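Local coordinates for glutathione synthetase-like effector 30 (Gpa-GSS30-apo) (Globodera pallida, PDB 5OET), which probably derives from glutathione synthetase, the ATP-dependent ligase that adds glycine to gamma-glutamylcysteine, and serves the nematode as an effector in plant parasitism, at residues L47-S51 with S90-S94; F86-S90 with F516-D520; D470-G476 with M499-A505. All blocks are in the same frame, centred on the assembly; numbering follows the deposited sequence.

Contact 1 (L47-S51 with S90-S94)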
ATOM      1  N   LEU A  47       4.506  15.846  16.947  1.00 43.71           N
ATOM      2  CA  LEU A  47       4.003  14.474  17.090  1.00 43.18           C
ATOM      3  C   LEU A  47       2.722  14.243  16.293  1.00 42.01           C
ATOM      4  O   LEU A  47       2.564  13.179  15.679  1.00 40.67           O
ATOM      5  CB  LEU A  47       3.762  14.100  18.556  1.00 44.69           C
ATOM      6  CG  LEU A  47       5.034  13.896  19.372  1.00 46.05           C
ATOM      7  CD1 LEU A  47       4.736  13.802  20.868  1.00 47.44           C
ATOM      8  CD2 LEU A  47       5.779  12.663  18.900  1.00 45.23           C
ATOM      9  N   LEU A  48       1.822  15.230  16.305  1.00 42.16           N
ATOM     10  CA  LEU A  48       0.618  15.172  15.494  1.00 41.84           C
ATOM     11  C   LEU A  48       0.987  15.052  14.020  1.00 42.35           C
ATOM     12  O   LEU A  48       0.477  14.177  13.324  1.00 42.80           O
ATOM     13  CB  LEU A  48      -0.282  16.378  15.733  1.00 41.88           C
ATOM     14  CG  LEU A  48      -1.441  16.493  14.721  1.00 41.26           C
ATOM     15  CD1 LEU A  48      -2.363  15.280  14.779  1.00 40.32           C
ATOM     16  CD2 LEU A  48      -2.187  17.789  14.900  1.00 41.89           C
ATOM     17  N   GLU A  49       1.888  15.914  13.547  1.00 44.57           N
ATOM     18  CA  GLU A  49       2.310  15.877  12.128  1.00 43.67           C
ATOM     19  C   GLU A  49       2.985  14.569  11.760  1.00 42.34           C
ATOM     20  O   GLU A  49       2.813  14.098  10.654  1.00 43.70           O
ATOM     21  CB  GLU A  49       3.187  17.068  11.759  1.00 44.38           C
ATOM     22  CG  GLU A  49       2.386  18.359  11.691  1.00 46.93           C
ATOM     23  CD  GLU A  49       3.222  19.611  11.374  1.00 49.19           C
ATOM     24  OE1 GLU A  49       3.189  20.596  12.165  1.00 50.59           O
ATOM     25  OE2 GLU A  49       3.911  19.643  10.309  1.00 49.49           O
ATOM     26  N   GLN A  50       3.723  13.972  12.681  1.00 42.23           N
ATOM     27  CA  GLN A  50       4.329  12.669  12.423  1.00 41.81           C
ATOM     28  C   GLN A  50       3.312  11.530  12.461  1.00 40.24           C
ATOM     29  O   GLN A  50       3.485  10.525  11.766  1.00 39.15           O
ATOM     30  CB  GLN A  50       5.451  12.407  13.423  1.00 43.85           C
ATOM     31  CG  GLN A  50       6.663  13.303  13.213  1.00 45.55           C
ATOM     32  CD  GLN A  50       7.754  13.126  14.255  1.00 47.52           C
ATOM     33  OE1 GLN A  50       8.830  13.689  14.117  1.00 50.51           O
ATOM     34  NE2 GLN A  50       7.483  12.359  15.307  1.00 48.33           N
ATOM     35  N   SER A  51       2.275  11.671  13.285  1.00 39.15           N
ATOM     36  CA  SER A  51       1.147  10.742  13.260  1.00 38.20           C
ATOM     37  C   SER A  51       0.491  10.660  11.901  1.00 36.60           C
ATOM     38  O   SER A  51       0.240   9.569  11.408  1.00 34.57           O
ATOM     39  CB  SER A  51       0.063  11.159  14.251  1.00 39.71           C
ATOM     40  OG  SER A  51       0.410  10.693  15.519  1.00 42.68           O
ATOM     41  N   SER A  90       1.782   1.906  16.701  1.00 41.21           N
ATOM     42  CA  SER A  90       2.549   2.758  17.575  1.00 42.20           C
ATOM     43  C   SER A  90       3.348   3.651  16.640  1.00 41.73           C
ATOM     44  O   SER A  90       3.737   3.206  15.543  1.00 40.65           O
ATOM     45  CB  SER A  90       3.470   1.937  18.464  1.00 42.67           C
ATOM     46  OG  SER A  90       4.353   1.178  17.667  1.00 42.00           O
ATOM     47  N   LEU A  91       3.575   4.898  17.052  1.00 40.83           N
ATOM     48  CA  LEU A  91       4.258   5.860  16.200  1.00 40.62           C
ATOM     49  C   LEU A  91       5.729   5.487  16.010  1.00 41.07           C
ATOM     50  O   LEU A  91       6.281   5.621  14.900  1.00 41.15           O
ATOM     51  CB  LEU A  91       4.153   7.264  16.785  1.00 42.07           C
ATOM     52  CG  LEU A  91       4.667   8.440  15.932  1.00 42.22           C
ATOM     53  CD1 LEU A  91       4.025   8.515  14.566  1.00 42.09           C
ATOM     54  CD2 LEU A  91       4.421   9.752  16.645  1.00 43.57           C
ATOM     55  N   TYR A  92       6.344   5.015  17.090  1.00 40.49           N
ATOM     56  CA  TYR A  92       7.746   4.687  17.112  1.00 41.53           C
ATOM     57  C   TYR A  92       7.888   3.279  17.636  1.00 41.85           C
ATOM     58  O   TYR A  92       6.989   2.770  18.328  1.00 41.46           O
ATOM     59  CB  TYR A  92       8.515   5.679  18.003  1.00 44.46           C
ATOM     60  CG  TYR A  92       8.700   7.037  17.360  1.00 45.83           C
ATOM     61  CD1 TYR A  92       9.585   7.201  16.300  1.00 46.12           C
ATOM     62  CD2 TYR A  92       7.966   8.151  17.794  1.00 48.52           C
ATOM     63  CE1 TYR A  92       9.744   8.430  15.682  1.00 47.36           C
ATOM     64  CE2 TYR A  92       8.120   9.405  17.181  1.00 49.46           C
ATOM     65  CZ  TYR A  92       9.016   9.535  16.116  1.00 49.21           C
ATOM     66  OH  TYR A  92       9.212  10.749  15.488  1.00 49.38           O
ATOM     67  N   PRO A  93       9.009   2.626  17.307  1.00 42.66           N
ATOM     68  CA  PRO A  93       9.188   1.263  17.783  1.00 43.35           C
ATOM     69  C   PRO A  93       9.432   1.265  19.281  1.00 45.09           C
ATOM     70  O   PRO A  93      10.096   2.157  19.789  1.00 46.20           O
ATOM     71  CB  PRO A  93      10.394   0.753  16.985  1.00 43.24           C
ATOM     72  CG  PRO A  93      11.089   1.954  16.472  1.00 43.37           C
ATOM     73  CD  PRO A  93      10.128   3.095  16.476  1.00 42.83           C
ATOM     74  N   SER A  94       8.834   0.315  19.984  1.00 47.02           N
ATOM     75  CA  SER A  94       8.943   0.241  21.445  1.00 49.27           C
ATOM     76  C   SER A  94      10.264  -0.433  21.784  1.00 49.89           C
ATOM     77  O   SER A  94      10.682  -1.342  21.063  1.00 48.24           O
ATOM     78  CB  SER A  94       7.781  -0.554  22.045  1.00 49.96           C
ATOM     79  OG  SER A  94       6.555   0.166  21.940  1.00 51.05           O
TER

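Contact 2 (F86-S90 with F516-D520)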
ATOM      1  N   PHE A  86      -6.724   2.158   7.858  1.00 39.46           N
ATOM      2  CA  PHE A  86      -5.367   1.775   8.274  1.00 39.47           C
ATOM      3  C   PHE A  86      -5.426   1.065   9.616  1.00 39.51           C
ATOM      4  O   PHE A  86      -6.394   1.225  10.367  1.00 38.65           O
ATOM      5  CB  PHE A  86      -4.348   2.942   8.282  1.00 39.63           C
ATOM      6  CG  PHE A  86      -4.544   3.945   9.399  1.00 41.21           C
ATOM      7  CD1 PHE A  86      -5.427   5.028   9.244  1.00 42.13           C
ATOM      8  CD2 PHE A  86      -3.843   3.826  10.588  1.00 40.20           C
ATOM      9  CE1 PHE A  86      -5.616   5.937  10.268  1.00 42.45           C
ATOM     10  CE2 PHE A  86      -4.030   4.732  11.601  1.00 40.98           C
ATOM     11  CZ  PHE A  86      -4.914   5.786  11.451  1.00 42.34           C
ATOM     12  N   LEU A  87      -4.398   0.267   9.884  1.00 38.87           N
ATOM     13  CA  LEU A  87      -4.331  -0.536  11.094  1.00 39.53           C
ATOM     14  C   LEU A  87      -3.712   0.288  12.215  1.00 40.47           C
ATOM     15  O   LEU A  87      -2.688   0.927  12.007  1.00 41.69           O
ATOM     16  CB  LEU A  87      -3.480  -1.773  10.840  1.00 38.99           C
ATOM     17  CG  LEU A  87      -4.016  -2.780   9.807  1.00 38.62           C
ATOM     18  CD1 LEU A  87      -2.981  -3.864   9.520  1.00 37.58           C
ATOM     19  CD2 LEU A  87      -5.324  -3.404  10.249  1.00 37.94           C
ATOM     20  N   PRO A  88      -4.307   0.272  13.414  1.00 41.64           N
ATOM     21  CA  PRO A  88      -3.685   1.067  14.466  1.00 42.64           C
ATOM     22  C   PRO A  88      -2.248   0.611  14.787  1.00 41.98           C
ATOM     23  O   PRO A  88      -1.954  -0.577  14.804  1.00 41.59           O
ATOM     24  CB  PRO A  88      -4.628   0.866  15.655  1.00 43.52           C
ATOM     25  CG  PRO A  88      -5.245  -0.456  15.406  1.00 43.50           C
ATOM     26  CD  PRO A  88      -5.465  -0.472  13.922  1.00 42.47           C
ATOM     27  N   LEU A  89      -1.396   1.588  15.046  1.00 42.05           N
ATOM     28  CA  LEU A  89       0.043   1.419  15.111  1.00 42.83           C
ATOM     29  C   LEU A  89       0.635   2.312  16.195  1.00 42.50           C
ATOM     30  O   LEU A  89       0.054   3.331  16.589  1.00 43.75           O
ATOM     31  CB  LEU A  89       0.661   1.773  13.763  1.00 44.63           C
ATOM     32  CG  LEU A  89       0.385   3.194  13.198  1.00 46.92           C
ATOM     33  CD1 LEU A  89       1.538   4.146  13.468  1.00 48.60           C
ATOM     34  CD2 LEU A  89       0.110   3.190  11.699  1.00 47.41           C
ATOM     35  N   SER A  90       1.782   1.906  16.701  1.00 41.21           N
ATOM     36  CA  SER A  90       2.549   2.758  17.575  1.00 42.20           C
ATOM     37  C   SER A  90       3.348   3.651  16.640  1.00 41.73           C
ATOM     38  O   SER A  90       3.737   3.206  15.543  1.00 40.65           O
ATOM     39  CB  SER A  90       3.470   1.937  18.464  1.00 42.67           C
ATOM     40  OG  SER A  90       4.353   1.178  17.667  1.00 42.00           O
ATOM     41  N   PHE A 516      -7.864  -3.475  23.697  1.00 76.11           N
ATOM     42  CA  PHE A 516      -7.506  -2.871  22.422  1.00 76.52           C
ATOM     43  C   PHE A 516      -5.984  -2.749  22.295  1.00 73.06           C
ATOM     44  O   PHE A 516      -5.303  -2.217  23.207  1.00 72.71           O
ATOM     45  CB  PHE A 516      -8.162  -1.488  22.250  1.00 81.22           C
ATOM     46  CG  PHE A 516      -7.547  -0.673  21.140  1.00 85.40           C
ATOM     47  CD1 PHE A 516      -6.403   0.100  21.371  1.00 86.14           C
ATOM     48  CD2 PHE A 516      -8.084  -0.704  19.846  1.00 87.78           C
ATOM     49  CE1 PHE A 516      -5.811   0.819  20.338  1.00 87.82           C
ATOM     50  CE2 PHE A 516      -7.502   0.028  18.816  1.00 86.46           C
ATOM     51  CZ  PHE A 516      -6.365   0.781  19.061  1.00 87.30           C
ATOM     52  N   SER A 517      -5.472  -3.184  21.142  1.00 64.50           N
ATOM     53  CA  SER A 517      -4.043  -3.301  20.930  1.00 60.14           C
ATOM     54  C   SER A 517      -3.616  -2.648  19.612  1.00 56.84           C
ATOM     55  O   SER A 517      -4.451  -2.154  18.859  1.00 58.12           O
ATOM     56  CB  SER A 517      -3.636  -4.763  20.952  1.00 58.89           C
ATOM     57  OG  SER A 517      -3.719  -5.307  19.655  1.00 60.28           O
ATOM     58  N   VAL A 518      -2.315  -2.671  19.344  1.00 52.11           N
ATOM     59  CA  VAL A 518      -1.710  -1.821  18.338  1.00 49.18           C
ATOM     60  C   VAL A 518      -0.498  -2.545  17.737  1.00 46.97           C
ATOM     61  O   VAL A 518       0.222  -3.223  18.429  1.00 45.42           O
ATOM     62  CB  VAL A 518      -1.356  -0.464  19.007  1.00 49.48           C
ATOM     63  CG1 VAL A 518       0.025   0.064  18.638  1.00 49.76           C
ATOM     64  CG2 VAL A 518      -2.411   0.569  18.698  1.00 49.43           C
ATOM     65  N   TYR A 519      -0.268  -2.407  16.446  1.00 46.54           N
ATOM     66  CA  TYR A 519       0.895  -3.036  15.850  1.00 45.63           C
ATOM     67  C   TYR A 519       2.096  -2.223  16.200  1.00 44.94           C
ATOM     68  O   TYR A 519       2.035  -1.017  16.276  1.00 45.25           O
ATOM     69  CB  TYR A 519       0.764  -3.146  14.341  1.00 45.87           C
ATOM     70  CG  TYR A 519      -0.238  -4.174  13.968  1.00 47.90           C
ATOM     71  CD1 TYR A 519       0.118  -5.532  13.859  1.00 47.88           C
ATOM     72  CD2 TYR A 519      -1.573  -3.812  13.762  1.00 49.23           C
ATOM     73  CE1 TYR A 519      -0.833  -6.489  13.535  1.00 47.28           C
ATOM     74  CE2 TYR A 519      -2.528  -4.756  13.444  1.00 49.66           C
ATOM     75  CZ  TYR A 519      -2.151  -6.088  13.339  1.00 49.03           C
ATOM     76  OH  TYR A 519      -3.130  -6.966  13.035  1.00 49.95           O
ATOM     77  N   ASP A 520       3.204  -2.898  16.386  1.00 45.04           N
ATOM     78  CA  ASP A 520       4.399  -2.261  16.871  1.00 46.87           C
ATOM     79  C   ASP A 520       5.577  -2.987  16.233  1.00 45.36           C
ATOM     80  O   ASP A 520       5.380  -3.936  15.500  1.00 45.34           O
ATOM     81  CB  ASP A 520       4.417  -2.376  18.400  1.00 49.41           C
ATOM     82  CG  ASP A 520       5.279  -1.324  19.065  1.00 52.42           C
ATOM     83  OD1 ASP A 520       6.241  -0.834  18.420  1.00 54.80           O
ATOM     84  OD2 ASP A 520       5.001  -0.978  20.243  1.00 54.91           O
TER

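Contact 3 (D470-G476 with M499-A505)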
ATOM      1  N   ASP A 470       1.557   4.507  28.784  1.00 56.47           N
ATOM      2  CA  ASP A 470       2.179   3.252  29.212  1.00 55.74           C
ATOM      3  C   ASP A 470       1.632   2.128  28.356  1.00 51.90           C
ATOM      4  O   ASP A 470       0.428   2.023  28.200  1.00 49.67           O
ATOM      5  CB  ASP A 470       1.857   2.958  30.676  1.00 59.05           C
ATOM      6  CG  ASP A 470       2.423   4.000  31.622  1.00 63.18           C
ATOM      7  OD1 ASP A 470       2.881   5.067  31.134  1.00 64.95           O
ATOM      8  OD2 ASP A 470       2.391   3.737  32.851  1.00 65.08           O
ATOM      9  N   ALA A 471       2.508   1.292  27.812  1.00 50.88           N
ATOM     10  CA  ALA A 471       2.094   0.085  27.084  1.00 50.65           C
ATOM     11  C   ALA A 471       2.993  -1.099  27.379  1.00 50.44           C
ATOM     12  O   ALA A 471       4.141  -0.920  27.751  1.00 50.73           O
ATOM     13  CB  ALA A 471       2.089   0.357  25.594  1.00 50.05           C
ATOM     14  N   THR A 472       2.458  -2.302  27.184  1.00 50.37           N
ATOM     15  CA  THR A 472       3.209  -3.546  27.338  1.00 51.56           C
ATOM     16  C   THR A 472       3.298  -4.181  25.957  1.00 51.20           C
ATOM     17  O   THR A 472       2.267  -4.523  25.390  1.00 49.04           O
ATOM     18  CB  THR A 472       2.532  -4.549  28.318  1.00 52.20           C
ATOM     19  OG1 THR A 472       1.135  -4.659  28.022  1.00 52.88           O
ATOM     20  CG2 THR A 472       2.677  -4.108  29.746  1.00 53.41           C
ATOM     21  N   PRO A 473       4.524  -4.318  25.404  1.00 52.92           N
ATOM     22  CA  PRO A 473       4.690  -5.007  24.137  1.00 52.91           C
ATOM     23  C   PRO A 473       4.641  -6.544  24.269  1.00 54.12           C
ATOM     24  O   PRO A 473       4.857  -7.090  25.350  1.00 56.69           O
ATOM     25  CB  PRO A 473       6.059  -4.536  23.655  1.00 53.73           C
ATOM     26  CG  PRO A 473       6.811  -4.239  24.885  1.00 54.63           C
ATOM     27  CD  PRO A 473       5.819  -3.875  25.954  1.00 55.28           C
ATOM     28  N   GLU A 474       4.339  -7.201  23.152  1.00 53.66           N
ATOM     29  CA  GLU A 474       4.218  -8.645  23.060  1.00 52.24           C
ATOM     30  C   GLU A 474       4.907  -9.032  21.757  1.00 48.93           C
ATOM     31  O   GLU A 474       4.505  -8.596  20.698  1.00 45.69           O
ATOM     32  CB  GLU A 474       2.747  -9.064  23.040  1.00 54.48           C
ATOM     33  CG  GLU A 474       2.489 -10.565  23.173  1.00 57.09           C
ATOM     34  CD  GLU A 474       1.139 -11.021  22.582  1.00 59.53           C
ATOM     35  OE1 GLU A 474       0.948 -10.957  21.329  1.00 62.28           O
ATOM     36  OE2 GLU A 474       0.272 -11.476  23.365  1.00 59.78           O
ATOM     37  N   LEU A 475       5.949  -9.850  21.862  1.00 48.05           N
ATOM     38  CA  LEU A 475       6.788 -10.270  20.731  1.00 45.54           C
ATOM     39  C   LEU A 475       6.289 -11.567  20.118  1.00 43.98           C
ATOM     40  O   LEU A 475       6.182 -12.553  20.808  1.00 43.76           O
ATOM     41  CB  LEU A 475       8.205 -10.500  21.240  1.00 45.76           C
ATOM     42  CG  LEU A 475       9.293 -10.941  20.277  1.00 45.13           C
ATOM     43  CD1 LEU A 475       9.638  -9.836  19.286  1.00 43.72           C
ATOM     44  CD2 LEU A 475      10.509 -11.356  21.093  1.00 45.72           C
ATOM     45  N   GLY A 476       6.003 -11.565  18.823  1.00 43.50           N
ATOM     46  CA  GLY A 476       5.597 -12.778  18.099  1.00 42.93           C
ATOM     47  C   GLY A 476       6.699 -13.225  17.159  1.00 42.68           C
ATOM     48  O   GLY A 476       7.130 -12.450  16.312  1.00 43.00           O
ATOM     49  N   MET A 499       7.256  -9.959  14.868  1.00 46.33           N
ATOM     50  CA  MET A 499       6.346  -8.827  14.944  1.00 47.61           C
ATOM     51  C   MET A 499       6.155  -8.460  16.402  1.00 46.81           C
ATOM     52  O   MET A 499       6.644  -9.161  17.290  1.00 46.58           O
ATOM     53  CB  MET A 499       5.003  -9.230  14.360  1.00 49.52           C
ATOM     54  CG  MET A 499       4.335 -10.346  15.163  1.00 52.19           C
ATOM     55  SD  MET A 499       2.582 -10.391  14.870  1.00 55.35           S
ATOM     56  CE  MET A 499       2.092  -8.912  15.710  1.00 56.91           C
ATOM     57  N   MET A 500       5.395  -7.406  16.647  1.00 47.00           N
ATOM     58  CA  MET A 500       5.130  -6.981  18.016  1.00 48.74           C
ATOM     59  C   MET A 500       3.764  -6.347  18.093  1.00 47.49           C
ATOM     60  O   MET A 500       3.274  -5.799  17.119  1.00 46.74           O
ATOM     61  CB  MET A 500       6.218  -6.019  18.462  1.00 50.90           C
ATOM     62  CG  MET A 500       6.214  -5.631  19.922  1.00 54.75           C
ATOM     63  SD  MET A 500       7.821  -4.946  20.424  1.00 59.56           S
ATOM     64  CE  MET A 500       8.684  -6.472  20.702  1.00 60.47           C
ATOM     65  N   LYS A 501       3.136  -6.468  19.245  1.00 48.81           N
ATOM     66  CA  LYS A 501       1.848  -5.841  19.495  1.00 50.13           C
ATOM     67  C   LYS A 501       1.899  -5.250  20.883  1.00 48.60           C
ATOM     68  O   LYS A 501       2.326  -5.915  21.795  1.00 47.03           O
ATOM     69  CB  LYS A 501       0.705  -6.862  19.383  1.00 52.25           C
ATOM     70  CG  LYS A 501       0.324  -7.249  17.964  1.00 52.48           C
ATOM     71  CD  LYS A 501      -0.908  -6.517  17.420  1.00 54.63           C
ATOM     72  CE  LYS A 501      -2.215  -7.245  17.728  1.00 56.66           C
ATOM     73  NZ  LYS A 501      -3.397  -6.551  17.140  1.00 56.95           N
ATOM     74  N   SER A 502       1.496  -3.991  21.015  1.00 49.49           N
ATOM     75  CA  SER A 502       1.433  -3.304  22.300  1.00 50.08           C
ATOM     76  C   SER A 502      -0.010  -3.062  22.675  1.00 49.68           C
ATOM     77  O   SER A 502      -0.814  -2.722  21.817  1.00 48.01           O
ATOM     78  CB  SER A 502       2.150  -1.974  22.225  1.00 50.47           C
ATOM     79  OG  SER A 502       3.527  -2.179  22.033  1.00 52.25           O
ATOM     80  N   LYS A 503      -0.321  -3.255  23.956  1.00 50.87           N
ATOM     81  CA  LYS A 503      -1.624  -2.919  24.516  1.00 52.63           C
ATOM     82  C   LYS A 503      -1.413  -1.917  25.619  1.00 53.79           C
ATOM     83  O   LYS A 503      -0.296  -1.800  26.092  1.00 56.62           O
ATOM     84  CB  LYS A 503      -2.353  -4.161  25.042  1.00 53.45           C
ATOM     85  CG  LYS A 503      -1.655  -4.921  26.155  1.00 56.08           C
ATOM     86  CD  LYS A 503      -2.670  -5.707  26.992  1.00 57.84           C
ATOM     87  CE  LYS A 503      -2.024  -6.672  27.966  1.00 59.94           C
ATOM     88  NZ  LYS A 503      -1.049  -7.581  27.288  1.00 60.80           N
ATOM     89  N   LEU A 504      -2.459  -1.186  26.005  1.00 54.47           N
ATOM     90  CA  LEU A 504      -2.430  -0.368  27.218  1.00 55.44           C
ATOM     91  C   LEU A 504      -2.146  -1.191  28.463  1.00 55.27           C
ATOM     92  O   LEU A 504      -2.629  -2.318  28.588  1.00 55.75           O
ATOM     93  CB  LEU A 504      -3.776   0.292  27.467  1.00 57.84           C
ATOM     94  CG  LEU A 504      -4.262   1.401  26.556  1.00 59.14           C
ATOM     95  CD1 LEU A 504      -5.529   1.980  27.179  1.00 61.39           C
ATOM     96  CD2 LEU A 504      -3.204   2.477  26.351  1.00 59.61           C
ATOM     97  N   ALA A 505      -1.374  -0.607  29.374  1.00 54.52           N
ATOM     98  CA  ALA A 505      -1.254  -1.089  30.737  1.00 55.85           C
ATOM     99  C   ALA A 505      -2.261  -0.339  31.626  1.00 57.07           C
ATOM    100  O   ALA A 505      -2.812  -0.893  32.580  1.00 59.23           O
ATOM    101  CB  ALA A 505       0.165  -0.874  31.221  1.00 56.33           C
TER

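Contact 1 (L47-S51 with S90-S94)
Leu-47 reaches from its helix to Leu-91 and Tyr-92 with one branch, CD2. This methyl meets Leu-91 CD2 at 3.9 Å and also comes up to the edge of the Tyr-92 ring, near the ring plane. Two residues on, Glu-49 lies outside this contact and forms salt bridges with Arg-280 and Arg-290 of the second subunit. Gln-50 returns to the contact in two ways. Its backbone O lies 3.5 Å from Leu-91 CD1, while its extended side chain ends with the amide beside the hydroxyl of Tyr-92, a detail modelled too close to be trusted. At Ser-51 the backbone N passes 3.8 Å from Leu-91 CD1, and OG turns back to its own helix in a weak hydrogen bond to Leu-47 O. Leu-91 can meet three helix residues because its CG stands anti to the backbone N (chi1 -173°), which sends the two methyls toward the helix. Met-207 of helix 196-210 packs on both Leu-91 and Tyr-92. The contact is thus held mainly by a branched leucine pressed against one helix turn, whose Leu-47 O and Ser-51 N are bonded to each other; apolar packing, more than directed bonding, joins the two segments.

Contact 2 (F86-S90 with F516-D520)
Leu-89 and Tyr-519 sit at the tight centre of this contact, where the backbones form a single beta bridge. Tyr-519 uses both of its main-chain polar groups: its N donates to Pro-88 O at 3.0 Å with an almost straight N-H...O angle of 171°, and its O receives Ser-90 N, also at 3.0 Å. The same oxygen also takes a C-H...O contact from Leu-89 CA at 3.4 Å. Val-518 fills in beside the bridge, its CG1 resting on the Leu-89 to Ser-90 peptide and its CG2 lying 3.8 Å from Pro-88 CB. A beta-branched residue suits this place, since each methyl has its own partner. At the buried end, Ser-90 OG has Tyr-92 O as its principal partner, with Asp-520 OD1 2.9 Å away, while Asp-520 OD2 is hydrogen-bonded to Ser-94 and Ser-502. The other end is looser. Tyr-519 CG stands anti to its carbonyl carbon (chi1 -72°), which lays the ring alongside Leu-87 with Pro-88 O at its edge, in plane. Leu-87 CB meets Tyr-519 CD2, 4.0 Å away, and that partly exposed tyrosine also has Phe-200 and a cation-pi partner, Lys-501. Farther out, Phe-516 brings CZ to 3.8 Å from Pro-88 CB, but the residue is exposed and poorly ordered, and it follows an unmodelled loop. Two backbone bonds therefore set the position of the strands; the buried Asp-520 carboxylate, bonded to Ser-94 and Ser-502, would probably stay charged, and the aromatic-proline contact at the rim adds an apolar fringe with little directional demand.

Contact 3 (D470-G476 with M499-A505)
Met-500 reaches over the neighbouring strand to Pro-473 and Leu-475, and its side chain can be followed atom by atom. CB lies 3.8 Å from Glu-474 O, and CG comes nearer to that oxygen, at 3.5 Å, while also touching Pro-473 CB. SD rests 3.7 Å from Pro-473 CB. The chain then bends (chi3 -82°), bringing CE to 3.8 Å from Leu-475 CD1, where the two side chains meet at a slant. An unbranched, flexible thioether suits this course between a rigid ring and a leucine, and Phe-96 of strand 94-96 packs against Met-500 and Leu-475. Pro-473 is tolerated because it stands in a non-hydrogen-bonded pair with Ser-502, where no N-H is needed toward strand 499-504. The pairs between such positions carry the backbone bonds: Thr-472 with Lys-503, Glu-474 with Lys-501 and Gly-476 with Met-499, although Glu-474 N to Lys-501 O is weak. On the opposite face Lys-503 runs its aliphatic part past Thr-472, CG 3.4 Å from OG1, and Lys-501 leads its amine away to Ser-517 OG. Gly-476, having no side chain, lets Met-499 CG pass 4.0 Å from its CA. Beyond the last regular pair, Ala-505 N still makes a weak bond to Asp-470 O at 3.4 Å. Alternating hydrogen-bonded and non-hydrogen-bonded pairs, with a mainly apolar face around Met-500 and a mixed one opposite, mark an antiparallel beta hairpin, here formed by strands 469-484 and 490-504 within the large mixed sheet of a glutathione synthetase-like, probably ATP-grasp, protein.

In the fold
Contacts 2 and 3 belong to the same mixed sheet, whose strands 490-504 and 517-524 are neighbours; Val-518 O accepts a probable hydrogen bond from Ser-502 N between them. Contact 1 instead fixes helix 44-59 to the loop that leaves strand 83-90, and shares Ser-90 with contact 2. Contact 1 has no exposed touching residue, although it lies farthest from the chain's centre, whereas contacts 2 and 3 run from the interior out to exposed residues bordering the unmodelled segment 506-515. Their chemistry follows: side-chain packing of helix on loop in contact 1, one bridge in contact 2, and regular strand pairing in contact 3. Asp-520 links all three through Ser-94 and Ser-502.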